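Local coordinates for secreted protein ASP-2 (Necator americanus, PDB 1U53) that is a secreted pathogenesis-related-1 protein of the CAP superfamily and a hookworm vaccine antigen, whose molecular activity is not firmly established, at residues Arg17-Glu22 / Lys99-Ala104; Met23-Arg28 / Lys51-Asp56; Lys46-Lys51 / Ile174-Glu179; His134-Val139 / Ala166-Gly171. All blocks are in the same frame, centred on the assembly; numbering follows the deposited sequence.

Contact 1 (Arg17-Glu22 / Lys99-Ala104); sequences RQKFLE and KAAEQA
The phenyl ring of Phe20 lies with one face against Ala101, whose CB sits 3.3 Å above the ring plane, over its centre. Because the methyl group stands only 12° off the ring normal, this is a CH-pi contact made squarely on the face. Ala101 CA also comes over that face near the far end of the ring, 3.4 Å from Phe20 CZ, while the methyl group of Ala104 lies at the ring edge, near its plane. With CG anti to its own carbonyl carbon (chi1 -87°), Phe20 swings its ring across to the second helix although its CB does not aim there directly. Lys19, the residue before, passes Ala101 CB with its CG, and a bend at chi2 then brings its end onto Glu102, where Lys19 CE lies 3.8 Å from Glu102 CG. The charged ends do not meet directly: Lys19 NZ stands 4.6 Å from Glu102 OE2, and one water joins them, accepting from NZ at 2.7 Å and donating weakly to Glu102 OE2. The short helical segments run nearly parallel, their axes 8.5 Å apart and crossing at -20°, a closeness that suits the alanines facing Phe20. They belong to helices 14-32 and 97-109, which lie side by side on the central sheet of the CAP fold; Phe20 reaches Val159 and Cys161 on one strand and Leu146, Cys148 and Val150 on another. The contact thus has an apolar, buried side toward the sheet and a polar side, where the indirect pairing suggests a modest electrostatic contribution beside the packing of ring and methyl groups.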
loop_
_atom_site.group_PDB
_atom_site.type_symbol
_atom_site.label_atom_id
_atom_site.label_comp_id
_atom_site.label_asym_id
_atom_site.label_seq_id
_atom_site.Cartn_x
_atom_site.Cartn_y
_atom_site.Cartn_z
ATOM N N ARG A 17 -1.944 3.483 -12.908
ATOM C CA ARG A 17 -2.793 2.581 -12.147
ATOM C C ARG A 17 -2.135 1.218 -12.151
ATOM O O ARG A 17 -2.077 0.557 -11.112
ATOM C CB ARG A 17 -4.162 2.452 -12.808
ATOM C CG ARG A 17 -4.950 3.723 -12.852
ATOM C CD ARG A 17 -6.356 3.444 -13.451
ATOM N NE ARG A 17 -7.189 4.637 -13.289
ATOM C CZ ARG A 17 -7.649 5.374 -14.285
ATOM N NH1 ARG A 17 -7.463 4.983 -15.542
ATOM N NH2 ARG A 17 -8.387 6.442 -14.047
ATOM N N GLN A 18 -1.642 0.770 -13.308
ATOM C CA GLN A 18 -0.986 -0.527 -13.381
ATOM C C GLN A 18 0.244 -0.558 -12.512
ATOM O O GLN A 18 0.490 -1.542 -11.826
ATOM C CB GLN A 18 -0.618 -0.854 -14.834
ATOM C CG GLN A 18 -1.882 -1.121 -15.659
ATOM C CD GLN A 18 -1.590 -1.484 -17.117
ATOM O OE1 GLN A 18 -0.500 -1.233 -17.635
ATOM N NE2 GLN A 18 -2.571 -2.079 -17.777
ATOM N N LYS A 19 1.004 0.537 -12.506
ATOM C CA LYS A 19 2.232 0.557 -11.706
ATOM C C LYS A 19 1.906 0.420 -10.240
ATOM O O LYS A 19 2.517 -0.370 -9.519
ATOM C CB LYS A 19 3.033 1.834 -11.998
ATOM C CG LYS A 19 4.386 1.916 -11.312
ATOM C CD LYS A 19 5.288 0.800 -11.823
ATOM C CE LYS A 19 6.680 0.893 -11.300
ATOM N NZ LYS A 19 7.413 -0.363 -11.703
ATOM N N PHE A 20 0.899 1.159 -9.793
ATOM C CA PHE A 20 0.525 1.072 -8.367
ATOM C C PHE A 20 0.114 -0.344 -7.988
ATOM O O PHE A 20 0.596 -0.896 -7.020
ATOM C CB PHE A 20 -0.651 2.014 -8.041
ATOM C CG PHE A 20 -0.230 3.408 -7.682
ATOM C CD1 PHE A 20 0.624 3.646 -6.597
ATOM C CD2 PHE A 20 -0.662 4.486 -8.428
ATOM C CE1 PHE A 20 1.023 5.000 -6.266
ATOM C CE2 PHE A 20 -0.284 5.820 -8.083
ATOM C CZ PHE A 20 0.558 6.045 -7.015
ATOM N N LEU A 21 -0.779 -0.954 -8.780
ATOM C CA LEU A 21 -1.262 -2.271 -8.423
ATOM C C LEU A 21 -0.132 -3.328 -8.515
ATOM O O LEU A 21 0.058 -4.145 -7.595
ATOM C CB LEU A 21 -2.421 -2.679 -9.353
ATOM C CG LEU A 21 -3.051 -4.001 -8.937
ATOM C CD1 LEU A 21 -3.778 -3.926 -7.547
ATOM C CD2 LEU A 21 -3.988 -4.496 -10.008
ATOM N N GLU A 22 0.636 -3.308 -9.602
ATOM C CA GLU A 22 1.716 -4.322 -9.731
ATOM C C GLU A 22 2.779 -4.211 -8.642
ATOM O O GLU A 22 3.201 -5.246 -8.087
ATOM C CB GLU A 22 2.361 -4.188 -11.109
ATOM C CG GLU A 22 1.339 -4.608 -12.150
ATOM C CD GLU A 22 1.794 -4.378 -13.546
ATOM O OE1 GLU A 22 2.990 -4.051 -13.718
ATOM O OE2 GLU A 22 0.933 -4.516 -14.459
ATOM N N LYS A 99 5.905 7.280 -13.001
ATOM C CA LYS A 99 7.152 7.454 -12.243
ATOM C C LYS A 99 6.829 7.872 -10.786
ATOM O O LYS A 99 7.482 7.419 -9.824
ATOM C CB LYS A 99 8.098 8.490 -12.897
ATOM C CG LYS A 99 9.392 8.702 -12.072
ATOM C CD LYS A 99 10.333 9.689 -12.760
ATOM C CE LYS A 99 11.479 10.076 -11.797
ATOM N NZ LYS A 99 12.250 11.262 -12.276
ATOM N N ALA A 100 5.835 8.759 -10.626
ATOM C CA ALA A 100 5.429 9.180 -9.256
ATOM C C ALA A 100 4.851 7.967 -8.491
ATOM O O ALA A 100 5.116 7.808 -7.314
ATOM C CB ALA A 100 4.396 10.275 -9.351
ATOM N N ALA A 101 4.120 7.106 -9.180
ATOM C CA ALA A 101 3.579 5.903 -8.536
ATOM C C ALA A 101 4.725 5.027 -8.012
ATOM O O ALA A 101 4.659 4.448 -6.922
ATOM C CB ALA A 101 2.735 5.123 -9.551
ATOM N N GLU A 102 5.776 4.906 -8.825
ATOM C CA GLU A 102 6.916 4.093 -8.467
ATOM C C GLU A 102 7.606 4.702 -7.267
ATOM O O GLU A 102 7.942 4.010 -6.297
ATOM C CB GLU A 102 7.899 4.087 -9.643
ATOM C CG GLU A 102 9.073 3.147 -9.422
ATOM C CD GLU A 102 9.952 3.111 -10.651
ATOM O OE1 GLU A 102 9.622 3.836 -11.622
ATOM O OE2 GLU A 102 10.932 2.347 -10.658
ATOM N N GLN A 103 7.793 6.012 -7.301
ATOM C CA GLN A 103 8.523 6.663 -6.195
ATOM C C GLN A 103 7.760 6.575 -4.891
ATOM O O GLN A 103 8.336 6.359 -3.812
ATOM C CB GLN A 103 8.779 8.117 -6.540
ATOM C CG GLN A 103 9.719 8.292 -7.697
ATOM C CD GLN A 103 10.412 9.670 -7.668
ATOM O OE1 GLN A 103 10.033 10.572 -6.904
ATOM N NE2 GLN A 103 11.430 9.826 -8.527
ATOM N N ALA A 104 6.441 6.760 -4.973
ATOM C CA ALA A 104 5.631 6.715 -3.743
ATOM C C ALA A 104 5.653 5.339 -3.138
ATOM O O ALA A 104 5.835 5.159 -1.933
ATOM C CB ALA A 104 4.195 7.111 -4.041
HETATM O O HOH W 1 9.867 -0.151 -10.590
#

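Contact 2 (Met23-Arg28 / Lys51-Asp56); sequences MHNSLR and KTMAYD. Unlike the reference sequence in segment 23-28: Met23 (reference Leu).
His24 meets Met53 first along helix 14-32: its CB lies 3.8 Å from Met53 SD, and the sulfur sits oblique to the imidazole ring. The ring's NE2 is hydrogen-bonded to Tyr163 and its ND1 to the carbonyl of Phe20. Asn25, next in sequence, reads the backbone of Met53 with both ends of its amide. Met53 N gives a nearly straight bond of 2.9 Å to Asn25 OD1, in the carbonyl plane and on a lone pair, and Asn25 ND2 returns one of 3.1 Å to Met53 O. Thr52 CG2 packs beside the same amide. One turn on, Arg28 bends at chi3 (71°) and presents its guanidinium side-on to the carbonyl of Lys51. NE and NH2 both donate to Lys51 O, at 2.9 and 2.8 Å respectively, with the oxygen close to the guanidinium plane. Met53 crosses this side chain at about a right angle, its CG over one guanidinium face and its CE 3.5 Å from Arg28 NH1. NH1 in turn donates to the carbonyls of Met138 and Trp140. Helix side chains therefore serve Lys51 O, Met53 N and Met53 O ahead of strand 54-55, while the backbone of Thr52 pairs with Cys194. Two bonds should fix the rotation of the Asn25 amide; two N-H groups sharing Lys51 O, with Met53 against one face, should fix the orientation of the buried guanidinium.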
loop_
_atom_site.group_PDB
_atom_site.type_symbol
_atom_site.label_atom_id
_atom_site.label_comp_id
_atom_site.label_asym_id
_atom_site.label_seq_id
_atom_site.Cartn_x
_atom_site.Cartn_y
_atom_site.Cartn_z
ATOM N N MET A 23 3.194 -2.980 -8.339
ATOM C CA MET A 23 4.163 -2.717 -7.272
ATOM C C MET A 23 3.607 -3.176 -5.949
ATOM O O MET A 23 4.292 -3.793 -5.150
ATOM C CB MET A 23 4.456 -1.229 -7.116
ATOM C CG MET A 23 5.099 -0.620 -8.230
ATOM S SD MET A 23 6.806 -0.133 -7.957
ATOM C CE MET A 23 7.320 -0.077 -6.315
ATOM N N HIS A 24 2.337 -2.862 -5.676
ATOM C CA HIS A 24 1.805 -3.355 -4.390
ATOM C C HIS A 24 1.795 -4.864 -4.290
ATOM O O HIS A 24 2.201 -5.445 -3.262
ATOM C CB HIS A 24 0.408 -2.802 -4.105
ATOM C CG HIS A 24 0.420 -1.425 -3.494
ATOM N ND1 HIS A 24 0.716 -0.276 -4.198
ATOM C CD2 HIS A 24 0.130 -1.029 -2.229
ATOM C CE1 HIS A 24 0.643 0.769 -3.384
ATOM N NE2 HIS A 24 0.285 0.330 -2.180
ATOM N N ASN A 25 1.321 -5.536 -5.347
ATOM C CA ASN A 25 1.269 -7.011 -5.271
ATOM C C ASN A 25 2.643 -7.651 -5.288
ATOM O O ASN A 25 2.883 -8.641 -4.581
ATOM C CB ASN A 25 0.389 -7.588 -6.348
ATOM C CG ASN A 25 -1.060 -7.456 -5.995
ATOM O OD1 ASN A 25 -1.412 -7.575 -4.833
ATOM N ND2 ASN A 25 -1.903 -7.161 -6.989
ATOM N N SER A 26 3.556 -7.051 -6.039
ATOM C CA SER A 26 4.943 -7.520 -6.064
ATOM C C SER A 26 5.575 -7.480 -4.663
ATOM O O SER A 26 6.225 -8.406 -4.238
ATOM C CB SER A 26 5.759 -6.583 -6.955
ATOM O OG SER A 26 7.146 -6.917 -6.951
ATOM N N LEU A 27 5.432 -6.355 -3.992
ATOM C CA LEU A 27 6.068 -6.157 -2.706
ATOM C C LEU A 27 5.356 -6.973 -1.634
ATOM O O LEU A 27 6.034 -7.550 -0.754
ATOM C CB LEU A 27 6.063 -4.652 -2.385
ATOM C CG LEU A 27 6.978 -3.831 -3.298
ATOM C CD1 LEU A 27 6.737 -2.327 -3.168
ATOM C CD2 LEU A 27 8.433 -4.124 -2.978
ATOM N N ARG A 28 4.016 -7.048 -1.698
ATOM C CA ARG A 28 3.326 -8.020 -0.811
ATOM C C ARG A 28 3.897 -9.409 -0.995
ATOM O O ARG A 28 4.069 -10.165 -0.021
ATOM C CB ARG A 28 1.810 -7.989 -1.092
ATOM C CG ARG A 28 1.252 -6.700 -0.563
ATOM C CD ARG A 28 -0.180 -6.417 -1.070
ATOM N NE ARG A 28 -1.204 -7.309 -0.478
ATOM C CZ ARG A 28 -1.850 -7.071 0.671
ATOM N NH1 ARG A 28 -1.579 -5.996 1.423
ATOM N NH2 ARG A 28 -2.764 -7.938 1.086
ATOM N N LYS A 51 -3.040 -11.607 0.939
ATOM C CA LYS A 51 -4.027 -11.574 -0.129
ATOM C C LYS A 51 -3.558 -10.681 -1.285
ATOM O O LYS A 51 -2.889 -9.655 -1.070
ATOM C CB LYS A 51 -5.391 -11.127 0.428
ATOM C CG LYS A 51 -5.838 -11.992 1.635
ATOM C CD LYS A 51 -7.344 -11.803 1.921
ATOM C CE LYS A 51 -7.871 -12.890 2.923
ATOM N NZ LYS A 51 -9.256 -12.506 3.329
ATOM N N THR A 52 -3.916 -11.111 -2.490
ATOM C CA THR A 52 -3.739 -10.269 -3.690
ATOM C C THR A 52 -4.685 -9.063 -3.643
ATOM O O THR A 52 -5.897 -9.210 -3.332
ATOM C CB THR A 52 -4.056 -11.114 -4.950
ATOM O OG1 THR A 52 -3.202 -12.258 -4.988
ATOM C CG2 THR A 52 -3.746 -10.333 -6.195
ATOM N N MET A 53 -4.157 -7.890 -4.002
ATOM C CA MET A 53 -4.974 -6.701 -4.183
ATOM C C MET A 53 -5.532 -6.590 -5.612
ATOM O O MET A 53 -4.949 -7.091 -6.590
ATOM C CB MET A 53 -4.195 -5.408 -3.896
ATOM C CG MET A 53 -3.845 -5.204 -2.445
ATOM S SD MET A 53 -2.765 -3.775 -2.293
ATOM C CE MET A 53 -2.960 -3.397 -0.558
ATOM N N ALA A 54 -6.710 -5.960 -5.701
ATOM C CA ALA A 54 -7.322 -5.608 -6.979
ATOM C C ALA A 54 -7.482 -4.098 -7.006
ATOM O O ALA A 54 -7.695 -3.482 -5.966
ATOM C CB ALA A 54 -8.721 -6.225 -7.118
ATOM N N TYR A 55 -7.458 -3.527 -8.195
ATOM C CA TYR A 55 -7.652 -2.082 -8.359
ATOM C C TYR A 55 -9.132 -1.770 -8.264
ATOM O O TYR A 55 -9.987 -2.568 -8.707
ATOM C CB TYR A 55 -7.079 -1.566 -9.694
ATOM C CG TYR A 55 -6.740 -0.084 -9.601
ATOM C CD1 TYR A 55 -5.547 0.343 -8.987
ATOM C CD2 TYR A 55 -7.644 0.894 -10.034
ATOM C CE1 TYR A 55 -5.255 1.730 -8.852
ATOM C CE2 TYR A 55 -7.359 2.273 -9.906
ATOM C CZ TYR A 55 -6.181 2.679 -9.304
ATOM O OH TYR A 55 -5.911 4.022 -9.140
ATOM N N ASP A 56 -9.468 -0.650 -7.634
ATOM C CA ASP A 56 -10.920 -0.360 -7.414
ATOM C C ASP A 56 -11.145 1.109 -7.769
ATOM O O ASP A 56 -10.572 2.009 -7.118
ATOM C CB ASP A 56 -11.246 -0.607 -5.942
ATOM C CG ASP A 56 -12.687 -0.310 -5.588
ATOM O OD1 ASP A 56 -13.265 0.637 -6.121
ATOM O OD2 ASP A 56 -13.270 -1.032 -4.754
#

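Contact 3 (Lys46-Lys51 / Ile174-Glu179); sequences KAAKMK and IYEKGE
Backbone hydrogen bonds link Ala48 to Glu176 and Gly178 to Lys46. Ala48 N donates to Glu176 O at 2.9 Å, almost straight at 172°, whereas Gly178 N reaches Lys46 O from above the carbonyl plane at 3.0 Å. Together they flank a single beta bridge between Ala47 and Lys177. The same two carbonyls receive CA-H...O contacts, from Lys177 CA to Lys46 O and from Ala47 CA to Glu176 O. The backbone angles of Gly178 by themselves call for glycine, and the Ala48 methyl group leaves little room beside its CA. A water continues the join, accepting from Lys49 N and donating to Glu176 O.

Apolar contacts gather round Tyr175. Met50 CE lies over one face of the ring, 4.1 Å from its centroid, brought there by bends at chi2 and chi3 (70° and 74°). Ala47 CB approaches obliquely, 3.4 Å from Tyr175 CD1, and Lys46 O lies at the ring edge. The phenol oxygen is bonded to the carbonyl of Pro45.

Charged groups are held more loosely. Lys46 and Glu179 run side by side in the same direction and form a long salt bridge, NZ to OE1 3.8 Å. Lys49 brings only its aliphatic CD near Glu176 OE1, its NZ staying 5.2 Å from that oxygen; Glu176 OE2 is paired with Lys183.

Both segments are loops: 46-51 precedes strand 54-55, and the loop holding 174-179 follows strand 157-164. They meet beside the end of helix 14-32, where Ala47 and Met50 touch Ala32 and Tyr175 packs on Val31.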
loop_
_atom_site.group_PDB
_atom_site.type_symbol
_atom_site.label_atom_id
_atom_site.label_comp_id
_atom_site.label_asym_id
_atom_site.label_seq_id
_atom_site.Cartn_x
_atom_site.Cartn_y
_atom_site.Cartn_z
ATOM N N LYS A 46 7.662 -14.758 6.862
ATOM C CA LYS A 46 6.771 -15.251 5.805
ATOM C C LYS A 46 5.334 -15.136 6.260
ATOM O O LYS A 46 5.031 -15.229 7.466
ATOM C CB LYS A 46 7.077 -16.707 5.424
ATOM C CG LYS A 46 8.493 -16.853 4.859
ATOM C CD LYS A 46 8.868 -18.339 4.632
ATOM C CE LYS A 46 10.296 -18.420 4.058
ATOM N NZ LYS A 46 10.712 -19.823 3.816
ATOM N N ALA A 47 4.454 -14.960 5.279
ATOM C CA ALA A 47 3.037 -14.682 5.530
ATOM C C ALA A 47 2.269 -15.896 5.065
ATOM O O ALA A 47 2.469 -16.337 3.913
ATOM C CB ALA A 47 2.584 -13.452 4.751
ATOM N N ALA A 48 1.332 -16.360 5.895
ATOM C CA ALA A 48 0.600 -17.608 5.604
ATOM C C ALA A 48 -0.547 -17.426 4.611
ATOM O O ALA A 48 -1.017 -18.409 4.016
ATOM C CB ALA A 48 0.025 -18.193 6.907
ATOM N N LYS A 49 -1.041 -16.194 4.477
ATOM C CA LYS A 49 -2.232 -15.926 3.648
ATOM C C LYS A 49 -2.288 -14.463 3.213
ATOM O O LYS A 49 -3.299 -13.736 3.436
ATOM C CB LYS A 49 -3.528 -16.342 4.353
ATOM C CG LYS A 49 -3.798 -15.694 5.704
ATOM C CD LYS A 49 -5.117 -16.268 6.324
ATOM C CE LYS A 49 -6.329 -15.912 5.466
ATOM N NZ LYS A 49 -7.633 -16.399 6.152
ATOM N N MET A 50 -1.184 -13.997 2.623
ATOM C CA MET A 50 -1.168 -12.615 2.137
ATOM C C MET A 50 -2.057 -12.505 0.890
ATOM O O MET A 50 -1.839 -13.206 -0.120
ATOM C CB MET A 50 0.282 -12.250 1.798
ATOM C CG MET A 50 0.460 -10.853 1.266
ATOM S SD MET A 50 0.195 -9.560 2.501
ATOM C CE MET A 50 1.678 -9.686 3.507
ATOM N N LYS A 51 -3.040 -11.607 0.939
ATOM C CA LYS A 51 -4.027 -11.574 -0.129
ATOM C C LYS A 51 -3.558 -10.681 -1.285
ATOM O O LYS A 51 -2.889 -9.655 -1.070
ATOM C CB LYS A 51 -5.391 -11.127 0.428
ATOM C CG LYS A 51 -5.838 -11.992 1.635
ATOM C CD LYS A 51 -7.344 -11.803 1.921
ATOM C CE LYS A 51 -7.871 -12.890 2.923
ATOM N NZ LYS A 51 -9.256 -12.506 3.329
ATOM N N ILE A 174 -0.311 -7.218 11.489
ATOM C CA ILE A 174 -0.259 -6.763 10.088
ATOM C C ILE A 174 -0.630 -7.902 9.140
ATOM O O ILE A 174 -1.397 -7.740 8.182
ATOM C CB ILE A 174 1.169 -6.274 9.738
ATOM C CG1 ILE A 174 1.620 -5.099 10.665
ATOM C CG2 ILE A 174 1.245 -5.883 8.236
ATOM C CD1 ILE A 174 3.184 -5.058 10.804
ATOM N N TYR A 175 -0.039 -9.065 9.378
ATOM C CA TYR A 175 -0.479 -10.279 8.692
ATOM C C TYR A 175 -0.187 -11.476 9.590
ATOM O O TYR A 175 0.580 -11.359 10.545
ATOM C CB TYR A 175 0.220 -10.425 7.318
ATOM C CG TYR A 175 1.743 -10.367 7.305
ATOM C CD1 TYR A 175 2.509 -11.524 7.502
ATOM C CD2 TYR A 175 2.437 -9.146 7.098
ATOM C CE1 TYR A 175 3.924 -11.491 7.478
ATOM C CE2 TYR A 175 3.846 -9.111 7.066
ATOM C CZ TYR A 175 4.576 -10.273 7.271
ATOM O OH TYR A 175 5.929 -10.216 7.254
ATOM N N GLU A 176 -0.822 -12.598 9.267
ATOM C CA GLU A 176 -0.588 -13.893 9.918
ATOM C C GLU A 176 0.706 -14.517 9.433
ATOM O O GLU A 176 0.890 -14.672 8.244
ATOM C CB GLU A 176 -1.753 -14.839 9.590
ATOM C CG GLU A 176 -1.561 -16.235 10.154
ATOM C CD GLU A 176 -2.780 -17.143 10.030
ATOM O OE1 GLU A 176 -3.912 -16.675 9.734
ATOM O OE2 GLU A 176 -2.603 -18.367 10.234
ATOM N N LYS A 177 1.577 -14.933 10.357
ATOM C CA LYS A 177 2.861 -15.560 9.972
ATOM C C LYS A 177 2.702 -17.046 9.669
ATOM O O LYS A 177 1.947 -17.753 10.342
ATOM C CB LYS A 177 3.892 -15.422 11.102
ATOM C CG LYS A 177 4.262 -13.942 11.370
ATOM C CD LYS A 177 5.408 -13.791 12.382
ATOM C CE LYS A 177 5.010 -14.026 13.815
ATOM N NZ LYS A 177 6.347 -13.979 14.613
ATOM N N GLY A 178 3.446 -17.524 8.693
ATOM C CA GLY A 178 3.570 -18.938 8.427
ATOM C C GLY A 178 4.027 -19.140 6.995
ATOM O O GLY A 178 4.230 -18.160 6.255
ATOM N N GLU A 179 4.190 -20.396 6.591
ATOM C CA GLU A 179 4.674 -20.673 5.231
ATOM C C GLU A 179 3.697 -20.117 4.221
ATOM O O GLU A 179 2.511 -20.183 4.447
ATOM C CB GLU A 179 4.846 -22.182 5.006
ATOM C CG GLU A 179 6.067 -22.764 5.688
ATOM C CD GLU A 179 7.371 -22.141 5.178
ATOM O OE1 GLU A 179 7.444 -21.777 3.986
ATOM O OE2 GLU A 179 8.314 -22.005 5.982
HETATM O O HOH W 2 -0.529 -13.831 6.001
#

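Contact 4 (His134-Val139 / Ala166-Gly171); sequences HYTQMV and AGNMMG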
loop_
_atom_site.group_PDB
_atom_site.type_symbol
_atom_site.label_atom_id
_atom_site.label_comp_id
_atom_site.label_asym_id
_atom_site.label_seq_id
_atom_site.Cartn_x
_atom_site.Cartn_y
_atom_site.Cartn_z
ATOM N N HIS A 134 3.230 3.508 6.742
ATOM C CA HIS A 134 2.918 3.437 5.309
ATOM C C HIS A 134 3.218 2.025 4.804
ATOM O O HIS A 134 2.453 1.457 4.040
ATOM C CB HIS A 134 3.711 4.461 4.494
ATOM C CG HIS A 134 3.521 5.875 4.943
ATOM N ND1 HIS A 134 4.469 6.546 5.691
ATOM C CD2 HIS A 134 2.504 6.746 4.748
ATOM C CE1 HIS A 134 4.038 7.776 5.936
ATOM N NE2 HIS A 134 2.842 7.915 5.389
ATOM N N TYR A 135 4.370 1.459 5.173
ATOM C CA TYR A 135 4.650 0.057 4.884
ATOM C C TYR A 135 3.587 -0.901 5.389
ATOM O O TYR A 135 3.129 -1.773 4.623
ATOM C CB TYR A 135 6.041 -0.330 5.465
ATOM C CG TYR A 135 6.238 -1.835 5.554
ATOM C CD1 TYR A 135 6.536 -2.578 4.434
ATOM C CD2 TYR A 135 6.062 -2.507 6.766
ATOM C CE1 TYR A 135 6.707 -3.949 4.503
ATOM C CE2 TYR A 135 6.225 -3.884 6.843
ATOM C CZ TYR A 135 6.526 -4.583 5.710
ATOM O OH TYR A 135 6.682 -5.934 5.777
ATOM N N THR A 136 3.188 -0.759 6.649
ATOM C CA THR A 136 2.262 -1.750 7.226
ATOM C C THR A 136 0.916 -1.704 6.492
ATOM O O THR A 136 0.230 -2.712 6.382
ATOM C CB THR A 136 2.053 -1.541 8.748
ATOM O OG1 THR A 136 1.584 -0.201 8.976
ATOM C CG2 THR A 136 3.338 -1.734 9.472
ATOM N N GLN A 137 0.516 -0.522 5.999
ATOM C CA GLN A 137 -0.694 -0.495 5.192
ATOM C C GLN A 137 -0.497 -1.195 3.821
ATOM O O GLN A 137 -1.373 -1.898 3.346
ATOM C CB GLN A 137 -1.246 0.943 5.058
ATOM C CG GLN A 137 -2.466 1.049 4.159
ATOM C CD GLN A 137 -3.706 0.246 4.656
ATOM O OE1 GLN A 137 -3.910 -0.949 4.294
ATOM N NE2 GLN A 137 -4.565 0.916 5.415
ATOM N N MET A 138 0.683 -1.033 3.204
ATOM C CA MET A 138 0.868 -1.655 1.907
ATOM C C MET A 138 0.759 -3.176 2.034
ATOM O O MET A 138 0.294 -3.824 1.106
ATOM C CB MET A 138 2.257 -1.339 1.335
ATOM C CG MET A 138 2.324 0.058 0.763
ATOM S SD MET A 138 3.956 0.372 -0.004
ATOM C CE MET A 138 3.713 -0.557 -1.540
ATOM N N VAL A 139 1.278 -3.757 3.131
ATOM C CA VAL A 139 1.274 -5.214 3.271
ATOM C C VAL A 139 0.251 -5.759 4.278
ATOM O O VAL A 139 0.406 -6.875 4.769
ATOM C CB VAL A 139 2.692 -5.773 3.606
ATOM C CG1 VAL A 139 3.744 -5.333 2.498
ATOM C CG2 VAL A 139 3.171 -5.303 5.015
ATOM N N ALA A 166 -9.684 -0.900 5.452
ATOM C CA ALA A 166 -8.564 -0.169 6.072
ATOM C C ALA A 166 -7.625 -1.073 6.879
ATOM O O ALA A 166 -8.077 -1.992 7.580
ATOM C CB ALA A 166 -9.059 0.951 6.977
ATOM N N GLY A 167 -6.326 -0.801 6.785
ATOM C CA GLY A 167 -5.364 -1.515 7.637
ATOM C C GLY A 167 -4.996 -0.672 8.836
ATOM O O GLY A 167 -5.761 0.223 9.221
ATOM N N ASN A 168 -3.873 -0.998 9.457
ATOM C CA ASN A 168 -3.335 -0.217 10.591
ATOM C C ASN A 168 -4.325 -0.100 11.741
ATOM O O ASN A 168 -4.454 0.970 12.362
ATOM C CB ASN A 168 -2.910 1.153 10.115
ATOM C CG ASN A 168 -1.661 1.081 9.257
ATOM O OD1 ASN A 168 -1.116 -0.008 9.074
ATOM N ND2 ASN A 168 -1.185 2.221 8.790
ATOM N N MET A 169 -5.000 -1.204 12.012
ATOM C CA MET A 169 -5.892 -1.301 13.168
ATOM C C MET A 169 -5.054 -1.545 14.420
ATOM O O MET A 169 -4.275 -2.507 14.500
ATOM C CB MET A 169 -6.931 -2.397 12.906
ATOM C CG MET A 169 -7.841 -2.042 11.710
ATOM S SD MET A 169 -9.367 -3.010 11.535
ATOM C CE MET A 169 -8.562 -4.597 11.689
ATOM N N MET A 170 -5.163 -0.621 15.379
ATOM C CA MET A 170 -4.378 -0.645 16.608
ATOM C C MET A 170 -4.485 -1.994 17.295
ATOM O O MET A 170 -5.575 -2.538 17.474
ATOM C CB MET A 170 -4.840 0.498 17.544
ATOM C CG MET A 170 -4.056 0.663 18.851
ATOM S SD MET A 170 -4.614 2.108 19.832
ATOM C CE MET A 170 -6.191 1.537 20.393
ATOM N N GLY A 171 -3.333 -2.557 17.640
ATOM C CA GLY A 171 -3.317 -3.790 18.408
ATOM C C GLY A 171 -3.472 -5.076 17.611
ATOM O O GLY A 171 -3.332 -6.162 18.179
#
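Helix 133-138 of the CAP domain is joined here to the loop that follows strand 157-164, chiefly through Thr136 and Asn168. The hydroxyl of Thr136 donates to the side-chain carbonyl of Asn168, OG1 to OD1 2.7 Å, tilted 32° from the carbonyl plane. The two side chains cross at about a right angle. Thr136 holds OG1 between its backbone N and carbonyl carbon (chi1 57°), which turns the hydroxyl to the loop. Asn168 is held from its other end as well, because its ND2 donates to the carbonyl of Gly133, so the amide spans the start of the helix and its middle.

Gln137 brings its aliphatic part against the same amide, with CB 3.9 Å from Asn168 ND2, and a bend in its chain brings its terminal amide group beside Gly167. Facing away from the loop, Tyr135 meets Phe109 edge-to-face and His134 stacks on Trp108, so the loop and helix 97-109 engage different parts of 134-139. Close beside the hydrogen bond, Asn168 OD1 also comes 3.5 Å from Gln137 N.

How the contacts relate
From the N terminus, helix 14-32 enters contact 1 first and then contact 2. The return of the chain at 51-56 closes contact 2, whose loop is nested inside the longer one that contact 1 closes at helix 97-109. Residues 46-51 open contact 3 before either has closed, so contact 3 crosses both; it shares Lys51 with contact 2 and closes only at 174-179. Contact 4 is nested within that span, touching contact 3 where Met50 CE lies 3.3 Å from Val139 O. Contacts 1 and 2 tie helix 14-32 to helix 97-109 and the run into strand 54-55; contacts 3 and 4 tie the loop after strand 157-164 to loop 46-51 and helix 133-138.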